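Local atomic coordinates of 2-methyl-3-hydroxypyridine-5-carboxylic acid oxygenase (Mesorhizobium loti, PDB entry 3ALJ), a protein that probably catalyses the FAD-dependent, ring-opening oxygenation of 2-methyl-3-hydroxypyridine-5-carboxylic acid, a step in the breakdown of vitamin B6 compounds. Residues L60-G65 against Y368-R373; E83-N88 against G194-T199. All coordinates share one frame; numbering follows the deposited sequence. Where two conformers were deposited one is given.

Contact 1: L60-G65 against Y368-R373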
ATOM      1  N   LEU A  60      -4.109 -10.492   0.090  1.00  7.62           N
ATOM      2  CA  LEU A  60      -5.415 -11.099   0.127  1.00  8.29           C
ATOM      3  C   LEU A  60      -5.487 -12.155   1.260  1.00  8.21           C
ATOM      4  O   LEU A  60      -6.548 -12.263   1.892  1.00  8.80           O
ATOM      5  CB  LEU A  60      -5.761 -11.680  -1.269  1.00  8.78           C
ATOM      6  CG  LEU A  60      -5.926 -10.636  -2.349  1.00  7.75           C
ATOM      7  CD1 LEU A  60      -5.985 -11.354  -3.707  1.00 12.11           C
ATOM      8  CD2 LEU A  60      -7.170  -9.747  -2.141  1.00 10.68           C
ATOM      9  N   ARG A  61      -4.390 -12.902   1.502  1.00  7.60           N
ATOM     10  CA  ARG A  61      -4.359 -13.903   2.582  1.00  7.72           C
ATOM     11  C   ARG A  61      -4.365 -13.156   3.918  1.00  9.96           C
ATOM     12  O   ARG A  61      -5.014 -13.662   4.853  1.00  9.37           O
ATOM     13  CB  ARG A  61      -3.061 -14.715   2.416  1.00  9.19           C
ATOM     14  CG  ARG A  61      -3.120 -15.769   1.261  1.00 10.03           C
ATOM     15  CD  ARG A  61      -4.238 -16.838   1.493  1.00 10.35           C
ATOM     16  NE  ARG A  61      -3.723 -17.814   2.457  1.00 10.96           N
ATOM     17  CZ  ARG A  61      -4.281 -18.992   2.633  1.00 10.33           C
ATOM     18  NH1 ARG A  61      -5.500 -19.192   2.167  1.00 12.15           N
ATOM     19  NH2 ARG A  61      -3.632 -19.897   3.403  1.00 11.32           N
ATOM     20  N   VAL A  62      -3.709 -11.983   4.032  1.00  8.26           N
ATOM     21  CA  VAL A  62      -3.907 -11.228   5.259  1.00  8.21           C
ATOM     22  C   VAL A  62      -5.374 -10.913   5.436  1.00  7.64           C
ATOM     23  O   VAL A  62      -5.929 -11.092   6.544  1.00  9.19           O
ATOM     24  CB  VAL A  62      -3.088  -9.926   5.247  1.00  8.04           C
ATOM     25  CG1 VAL A  62      -3.440  -9.061   6.496  1.00  9.71           C
ATOM     26  CG2 VAL A  62      -1.581 -10.209   5.266  1.00  8.22           C
ATOM     27  N   LEU A  63      -6.048 -10.408   4.382  1.00  8.30           N
ATOM     28  CA  LEU A  63      -7.463 -10.073   4.542  1.00  9.03           C
ATOM     29  C   LEU A  63      -8.300 -11.261   4.976  1.00  9.65           C
ATOM     30  O   LEU A  63      -9.227 -11.157   5.793  1.00  8.86           O
ATOM     31  CB  LEU A  63      -8.067  -9.485   3.212  1.00  8.97           C
ATOM     32  CG  LEU A  63      -7.516  -8.078   2.915  1.00  9.10           C
ATOM     33  CD1 LEU A  63      -7.842  -7.752   1.484  1.00 10.18           C
ATOM     34  CD2 LEU A  63      -8.207  -7.049   3.833  1.00 11.19           C
ATOM     35  N   GLU A  64      -7.993 -12.443   4.402  1.00  8.80           N
ATOM     36  CA  GLU A  64      -8.659 -13.682   4.893  1.00  8.61           C
ATOM     37  C   GLU A  64      -8.443 -13.903   6.352  1.00  7.75           C
ATOM     38  O   GLU A  64      -9.379 -14.260   7.072  1.00  9.45           O
ATOM     39  CB  GLU A  64      -8.073 -14.833   4.027  1.00  9.36           C
ATOM     40  CG  GLU A  64      -8.805 -16.145   4.302  1.00 12.87           C
ATOM     41  CD  GLU A  64      -8.258 -17.362   3.413  1.00 13.19           C
ATOM     42  OE1 GLU A  64      -8.548 -18.476   3.900  1.00 16.83           O
ATOM     43  OE2 GLU A  64      -7.613 -17.101   2.382  1.00 14.68           O
ATOM     44  N   GLY A  65      -7.175 -13.801   6.788  1.00  7.83           N
ATOM     45  CA  GLY A  65      -6.807 -13.956   8.234  1.00  8.19           C
ATOM     46  C   GLY A  65      -7.507 -12.885   9.084  1.00  9.59           C
ATOM     47  O   GLY A  65      -7.698 -13.145  10.268  1.00 12.15           O
ATOM     48  N   TYR A 368       4.301 -15.141  -0.949  1.00  8.30           N
ATOM     49  CA  TYR A 368       4.307 -15.514   0.434  1.00  8.34           C
ATOM     50  C   TYR A 368       2.898 -15.601   0.980  1.00  9.57           C
ATOM     51  O   TYR A 368       2.054 -14.682   0.808  1.00 10.24           O
ATOM     52  CB  TYR A 368       5.133 -14.452   1.237  1.00  9.08           C
ATOM     53  CG  TYR A 368       5.201 -14.805   2.708  1.00  8.47           C
ATOM     54  CD1 TYR A 368       5.835 -16.030   3.110  1.00  9.30           C
ATOM     55  CD2 TYR A 368       4.549 -14.024   3.665  1.00  8.06           C
ATOM     56  CE1 TYR A 368       5.861 -16.373   4.458  1.00 11.32           C
ATOM     57  CE2 TYR A 368       4.636 -14.344   5.006  1.00  8.04           C
ATOM     58  CZ  TYR A 368       5.242 -15.578   5.396  1.00 11.05           C
ATOM     59  OH  TYR A 368       5.289 -15.941   6.736  1.00 12.05           O
ATOM     60  N   ASP A 369       2.561 -16.728   1.672  1.00  9.10           N
ATOM     61  CA  ASP A 369       1.289 -16.837   2.387  1.00  9.03           C
ATOM     62  C   ASP A 369       1.547 -16.632   3.884  1.00 10.96           C
ATOM     63  O   ASP A 369       2.097 -17.510   4.545  1.00 11.48           O
ATOM     64  CB  ASP A 369       0.740 -18.260   2.208  1.00  9.99           C
ATOM     65  CG  ASP A 369      -0.428 -18.454   3.083  1.00 11.34           C
ATOM     66  OD1 ASP A 369      -1.080 -17.504   3.525  1.00 10.40           O
ATOM     67  OD2 ASP A 369      -0.803 -19.604   3.318  1.00 13.53           O
ATOM     68  N   PRO A 370       1.148 -15.498   4.456  1.00 10.67           N
ATOM     69  CA  PRO A 370       1.383 -15.271   5.845  1.00 12.41           C
ATOM     70  C   PRO A 370       0.582 -16.202   6.736  1.00 13.47           C
ATOM     71  O   PRO A 370       0.983 -16.336   7.931  1.00 15.16           O
ATOM     72  CB  PRO A 370       0.904 -13.774   6.011  1.00 11.48           C
ATOM     73  CG  PRO A 370      -0.147 -13.655   4.944  1.00 11.78           C
ATOM     74  CD  PRO A 370       0.435 -14.409   3.789  1.00 12.97           C
ATOM     75  N   LEU A 371      -0.524 -16.841   6.301  1.00 12.22           N
ATOM     76  CA  LEU A 371      -1.350 -17.669   7.245  1.00 12.08           C
ATOM     77  C   LEU A 371      -0.585 -18.981   7.497  1.00 15.01           C
ATOM     78  O   LEU A 371      -0.441 -19.410   8.677  1.00 16.92           O
ATOM     79  CB  LEU A 371      -2.710 -17.899   6.589  1.00 13.86           C
ATOM     80  CG  LEU A 371      -3.499 -16.634   6.130  1.00 10.63           C
ATOM     81  CD1 LEU A 371      -4.938 -17.068   5.853  1.00 11.73           C
ATOM     82  CD2 LEU A 371      -3.443 -15.663   7.302  1.00 12.60           C
ATOM     83  N   ARG A 372      -0.117 -19.602   6.429  1.00 14.26           N
ATOM     84  CA  ARG A 372       0.672 -20.866   6.547  0.50 13.45           C
ATOM     85  C   ARG A 372       2.131 -20.671   6.676  1.00 13.43           C
ATOM     86  O   ARG A 372       2.885 -21.655   7.001  1.00 16.01           O
ATOM     87  CB  ARG A 372       0.517 -21.754   5.316  0.50 11.07           C
ATOM     88  CG  ARG A 372      -0.912 -22.264   5.290  0.50 10.57           C
ATOM     89  CD  ARG A 372      -1.181 -23.166   4.105  0.50 12.61           C
ATOM     90  NE  ARG A 372      -0.327 -24.326   4.201  0.50 17.60           N
ATOM     91  CZ  ARG A 372       0.348 -24.766   3.154  0.50 17.50           C
ATOM     92  NH1 ARG A 372       0.145 -24.166   1.988  0.50 13.44           N
ATOM     93  NH2 ARG A 372       1.122 -25.860   3.259  0.50 20.56           N
ATOM     94  N   ARG A 373       2.644 -19.449   6.454  1.00 11.96           N
ATOM     95  CA  ARG A 373       4.065 -19.152   6.534  1.00 13.08           C
ATOM     96  C   ARG A 373       4.894 -19.936   5.514  1.00 14.76           C
ATOM     97  O   ARG A 373       5.993 -20.433   5.791  1.00 17.19           O
ATOM     98  CB  ARG A 373       4.657 -19.349   8.005  1.00 14.82           C
ATOM     99  CG  ARG A 373       3.780 -18.666   9.035  1.00 16.10           C
ATOM    100  CD  ARG A 373       4.451 -18.924  10.405  1.00 20.40           C
ATOM    101  NE  ARG A 373       3.419 -18.683  11.393  1.00 21.00           N
ATOM    102  CZ  ARG A 373       3.717 -18.245  12.650  1.00 19.26           C
ATOM    103  NH1 ARG A 373       2.671 -18.115  13.474  1.00 24.52           N
ATOM    104  NH2 ARG A 373       5.014 -17.989  12.948  1.00 21.16           N
TER
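Arg-61, on the last turns of helix 57-65, holds the carboxylate of Asp-369 side-on, and the aspartate itself closes an Asx turn in the C-terminal segment by accepting the backbone N-H of Leu-371. The two charged groups are not coplanar: their planes stand 64° apart. Arg-61 NE reaches Asp-369 OD1 at 2.9 Å, within the guanidinium plane but above that of the carboxylate, while Arg-61 NH2 meets Asp-369 OD2 on its syn side at 2.8 Å, tilted out of both planes and rather bent. Leu-371 N comes to OD1 from the opposite face, and the two donors together should keep the carboxylate from turning.

The closer-packed side is apolar. Pro-370 CG rests 3.7 Å from Val-62 CG2, the two side chains crossing at about a right angle, and its CD lies against Arg-61 CB. Leu-371 CD2 sits 3.9 Å from Gly-65 CA, where a beta carbon would probably collide with it. Behind this layer helix 300-314 adds Val-306 against Val-62 and Phe-309 against Leu-371.

Toward solvent the contact thins out. Exposed Glu-64 extends the salt-bridge network, its OE2 3.0 Å from Arg-61 NH1, though the bond lies well out of the guanidinium plane. The arginine chain bends at chi2 and chi3 (-61° and -79°), folding the guanidinium back so that Leu-371 CD1 lies over one face, 3.7 Å from Arg-61 NE.

Contact 2: E83-N88 against G194-T199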
ATOM      1  N   GLU A  83      -1.201  -6.396 -18.734  1.00  8.24           N
ATOM      2  CA  GLU A  83      -0.615  -6.117 -20.060  1.00  7.17           C
ATOM      3  C   GLU A  83       0.375  -4.905 -19.956  1.00  8.12           C
ATOM      4  O   GLU A  83       0.108  -3.995 -19.189  1.00  8.46           O
ATOM      5  CB  GLU A  83      -1.722  -5.887 -21.058  1.00  8.80           C
ATOM      6  CG  GLU A  83      -1.209  -5.611 -22.464  1.00  8.27           C
ATOM      7  CD  GLU A  83      -2.338  -5.550 -23.505  1.00  9.68           C
ATOM      8  OE1 GLU A  83      -3.511  -5.381 -23.133  1.00 12.32           O
ATOM      9  OE2 GLU A  83      -1.979  -5.518 -24.700  1.00 10.80           O
ATOM     10  N   THR A  84       1.451  -4.940 -20.710  1.00  6.91           N
ATOM     11  CA  THR A  84       2.362  -3.813 -20.831  1.00  7.73           C
ATOM     12  C   THR A  84       2.432  -3.355 -22.243  1.00  8.62           C
ATOM     13  O   THR A  84       2.584  -4.232 -23.185  1.00  8.84           O
ATOM     14  CB  THR A  84       3.738  -4.269 -20.341  1.00  8.65           C
ATOM     15  OG1 THR A  84       3.604  -4.677 -18.980  1.00  8.95           O
ATOM     16  CG2 THR A  84       4.759  -3.097 -20.297  1.00  9.22           C
ATOM     17  N   TRP A  85       2.342  -2.036 -22.452  1.00  7.48           N
ATOM     18  CA  TRP A  85       2.654  -1.436 -23.794  1.00  7.90           C
ATOM     19  C   TRP A  85       3.917  -0.606 -23.727  1.00  7.86           C
ATOM     20  O   TRP A  85       4.162   0.077 -22.730  1.00  7.87           O
ATOM     21  CB  TRP A  85       1.518  -0.527 -24.262  1.00  9.47           C
ATOM     22  CG  TRP A  85       0.206  -1.222 -24.550  1.00  9.06           C
ATOM     23  CD1 TRP A  85      -0.102  -2.533 -24.465  1.00  7.59           C
ATOM     24  CD2 TRP A  85      -1.008  -0.484 -24.957  1.00  8.97           C
ATOM     25  NE1 TRP A  85      -1.443  -2.697 -24.825  1.00  9.84           N
ATOM     26  CE2 TRP A  85      -2.024  -1.479 -25.140  1.00  9.01           C
ATOM     27  CE3 TRP A  85      -1.299   0.893 -25.177  1.00  9.80           C
ATOM     28  CZ2 TRP A  85      -3.342  -1.143 -25.510  1.00 10.77           C
ATOM     29  CZ3 TRP A  85      -2.644   1.231 -25.583  1.00 10.56           C
ATOM     30  CH2 TRP A  85      -3.615   0.225 -25.681  1.00 11.25           C
ATOM     31  N   MET A  86       4.635  -0.569 -24.832  1.00  7.93           N
ATOM     32  CA  MET A  86       5.721   0.378 -25.049  1.00  8.45           C
ATOM     33  C   MET A  86       5.452   1.086 -26.344  1.00  8.32           C
ATOM     34  O   MET A  86       5.317   0.401 -27.394  1.00  8.27           O
ATOM     35  CB  MET A  86       7.082  -0.326 -25.146  1.00  9.61           C
ATOM     36  CG  MET A  86       8.200   0.677 -25.618  1.00  8.96           C
ATOM     37  SD  MET A  86       8.387   2.149 -24.524  1.00 12.20           S
ATOM     38  CE  MET A  86       8.935   1.305 -23.146  1.00 12.24           C
ATOM     39  N   HIS A  87       5.277   2.393 -26.359  1.00  7.38           N
ATOM     40  CA  HIS A  87       4.978   3.118 -27.624  1.00  8.41           C
ATOM     41  C   HIS A  87       3.775   2.517 -28.321  1.00  8.77           C
ATOM     42  O   HIS A  87       3.766   2.363 -29.555  1.00  9.81           O
ATOM     43  CB  HIS A  87       6.243   3.227 -28.505  1.00  8.77           C
ATOM     44  CG  HIS A  87       7.395   3.938 -27.838  1.00  7.95           C
ATOM     45  ND1 HIS A  87       7.284   5.134 -27.121  1.00 11.83           N
ATOM     46  CD2 HIS A  87       8.691   3.596 -27.794  1.00  5.76           C
ATOM     47  CE1 HIS A  87       8.480   5.455 -26.622  1.00  5.63           C
ATOM     48  NE2 HIS A  87       9.345   4.540 -27.015  1.00 12.05           N
ATOM     49  N   ASN A  88       2.734   2.183 -27.532  1.00  8.64           N
ATOM     50  CA  ASN A  88       1.417   1.651 -28.042  1.00  9.10           C
ATOM     51  C   ASN A  88       1.509   0.256 -28.596  1.00  9.23           C
ATOM     52  O   ASN A  88       0.446  -0.237 -29.124  1.00 12.52           O
ATOM     53  CB  ASN A  88       0.778   2.608 -29.069  1.00 10.09           C
ATOM     54  CG  ASN A  88       0.688   3.987 -28.499  1.00  9.43           C
ATOM     55  OD1 ASN A  88       0.266   4.081 -27.362  1.00 12.31           O
ATOM     56  ND2 ASN A  88       1.119   4.982 -29.198  1.00 12.56           N
ATOM     57  N   GLY A 194     -11.292  -3.037 -27.806  1.00 17.05           N
ATOM     58  CA  GLY A 194      -9.986  -3.191 -27.052  1.00 16.47           C
ATOM     59  C   GLY A 194     -10.187  -4.209 -25.993  1.00 17.73           C
ATOM     60  O   GLY A 194     -11.178  -4.924 -25.956  1.00 21.55           O
ATOM     61  N   GLU A 195      -9.221  -4.300 -25.042  1.00 14.67           N
ATOM     62  CA  GLU A 195      -9.238  -5.261 -23.873  1.00 13.98           C
ATOM     63  C   GLU A 195      -9.234  -4.388 -22.653  1.00 12.87           C
ATOM     64  O   GLU A 195      -8.271  -4.320 -21.886  1.00 12.45           O
ATOM     65  CB  GLU A 195      -8.079  -6.188 -23.892  1.00 14.31           C
ATOM     66  CG  GLU A 195      -8.153  -7.080 -25.138  1.00 18.87           C
ATOM     67  CD  GLU A 195      -7.012  -8.067 -25.233  1.00 31.05           C
ATOM     68  OE1 GLU A 195      -6.239  -8.341 -24.256  1.00 25.37           O
ATOM     69  OE2 GLU A 195      -6.964  -8.723 -26.300  1.00 35.28           O
ATOM     70  N   TRP A 196     -10.347  -3.679 -22.486  1.00 12.50           N
ATOM     71  CA  TRP A 196     -10.461  -2.595 -21.489  1.00 12.24           C
ATOM     72  C   TRP A 196     -10.725  -3.090 -20.063  1.00 10.82           C
ATOM     73  O   TRP A 196     -10.841  -2.223 -19.211  1.00 12.30           O
ATOM     74  CB  TRP A 196     -11.456  -1.545 -21.971  1.00 12.87           C
ATOM     75  CG  TRP A 196     -11.034  -0.967 -23.282  1.00 11.15           C
ATOM     76  CD1 TRP A 196     -11.793  -1.013 -24.439  1.00 15.01           C
ATOM     77  CD2 TRP A 196      -9.858  -0.217 -23.616  1.00 10.17           C
ATOM     78  NE1 TRP A 196     -11.141  -0.324 -25.441  1.00 14.41           N
ATOM     79  CE2 TRP A 196      -9.898   0.081 -24.992  1.00 13.75           C
ATOM     80  CE3 TRP A 196      -8.634   0.096 -22.908  1.00 10.86           C
ATOM     81  CZ2 TRP A 196      -8.894   0.867 -25.642  1.00 13.85           C
ATOM     82  CZ3 TRP A 196      -7.593   0.856 -23.578  1.00 11.80           C
ATOM     83  CH2 TRP A 196      -7.750   1.203 -24.935  1.00 15.06           C
ATOM     84  N   ASP A 197     -10.826  -4.382 -19.856  1.00 11.29           N
ATOM     85  CA  ASP A 197     -10.789  -4.927 -18.503  1.00 11.56           C
ATOM     86  C   ASP A 197      -9.377  -5.228 -18.008  1.00 10.81           C
ATOM     87  O   ASP A 197      -9.213  -5.563 -16.834  1.00 11.33           O
ATOM     88  CB  ASP A 197     -11.702  -6.149 -18.399  1.00 12.73           C
ATOM     89  CG  ASP A 197     -13.164  -5.806 -18.595  1.00 18.13           C
ATOM     90  OD1 ASP A 197     -13.608  -4.696 -18.353  1.00 22.66           O
ATOM     91  OD2 ASP A 197     -13.858  -6.814 -18.977  1.00 26.71           O
ATOM     92  N   ASN A 198      -8.399  -5.128 -18.902  1.00 10.29           N
ATOM     93  CA  ASN A 198      -7.014  -5.497 -18.515  1.00  9.90           C
ATOM     94  C   ASN A 198      -6.447  -4.344 -17.625  1.00  7.74           C
ATOM     95  O   ASN A 198      -6.787  -3.186 -17.760  1.00  9.55           O
ATOM     96  CB  ASN A 198      -6.065  -5.567 -19.751  1.00 10.37           C
ATOM     97  CG  ASN A 198      -6.338  -6.731 -20.701  1.00 13.99           C
ATOM     98  OD1 ASN A 198      -5.631  -6.839 -21.765  1.00 15.47           O
ATOM     99  ND2 ASN A 198      -7.289  -7.531 -20.404  1.00 15.09           N
ATOM    100  N   THR A 199      -5.411  -4.756 -16.821  1.00  7.69           N
ATOM    101  CA  THR A 199      -4.360  -3.753 -16.472  1.00  7.80           C
ATOM    102  C   THR A 199      -3.587  -3.560 -17.727  1.00  6.67           C
ATOM    103  O   THR A 199      -3.193  -4.515 -18.427  1.00  8.17           O
ATOM    104  CB  THR A 199      -3.420  -4.329 -15.399  1.00  7.05           C
ATOM    105  OG1 THR A 199      -4.092  -4.224 -14.137  1.00  7.63           O
ATOM    106  CG2 THR A 199      -2.116  -3.514 -15.390  1.00  9.37           C
TER
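The backbone N of Glu-83 donates to Thr-199 O at 2.8 Å, a backbone hydrogen bond that joins 83-88 to 194-199. It is fairly straight (157° at the hydrogen). This bond belongs to the parallel pairing of strands 82-86 and 199-203, which Glu-83 and Trp-85 continue through backbone bonds to Asp-201.

Beside it the Glu-83 side chain runs out extended, CG anti to the backbone N (chi1 -179°), and ends beside the Asn-198 side chain, with the carboxylate and amide planes 60° apart. Glu-195 brings a second carboxylate close, its OE1 4.2 Å from Glu-83 OE1; Lys-93 forms a salt bridge with Glu-195 and would probably offset part of this negative charge. The other Glu-83 oxygen, OE2, takes the indole N-H of Trp-85 (NE1) at 2.9 Å, in the ring plane but from nearly straight above the carboxylate, and also bonds Ser-90 OG. Were Glu-83 an alanine, the indole N-H would probably lose this acceptor and the Trp-85 ring be less firmly fixed. That ring reaches across to the other segment, where its CH2 lies 4.3 Å from Trp-196 CH2.

A type I turn from Glu-195 to Asn-198 shapes the opposing loop, with Asn-198 N bonded to Glu-195 O at 3.1 Å. Farther out, Phe-251 meets Trp-85 edge-to-face, and Asp-197 forms salt bridges with Arg-186 and Lys-188. The loop leads from helix 188-191 into strand 199-203, which lies between strands 82-86 and 211-216 in the large mixed sheet.

The two contacts lie in separate parts of the molecule, their centres 30 Å apart and their nearest atoms about 13 Å apart. In sequence, 60-65 comes first, then 83-88 and 194-199, and finally 368-373, so contact 1 brackets the whole of contact 2. Contact 1 joins helix 57-65 to the C-terminal segment alongside helix 300-314, whereas contact 2 joins strand 82-86 of the seven-stranded mixed sheet to the loop leading into strand 199-203. The 83-88 segment follows helix 57-65 closely in the chain, by way of helix 69-73. One contact therefore ties the C-terminal region back to the FAD-binding fold, and the other holds that loop where the strand pairing begins, with the Thr-199 side chain about 10 Å from the bound FAD.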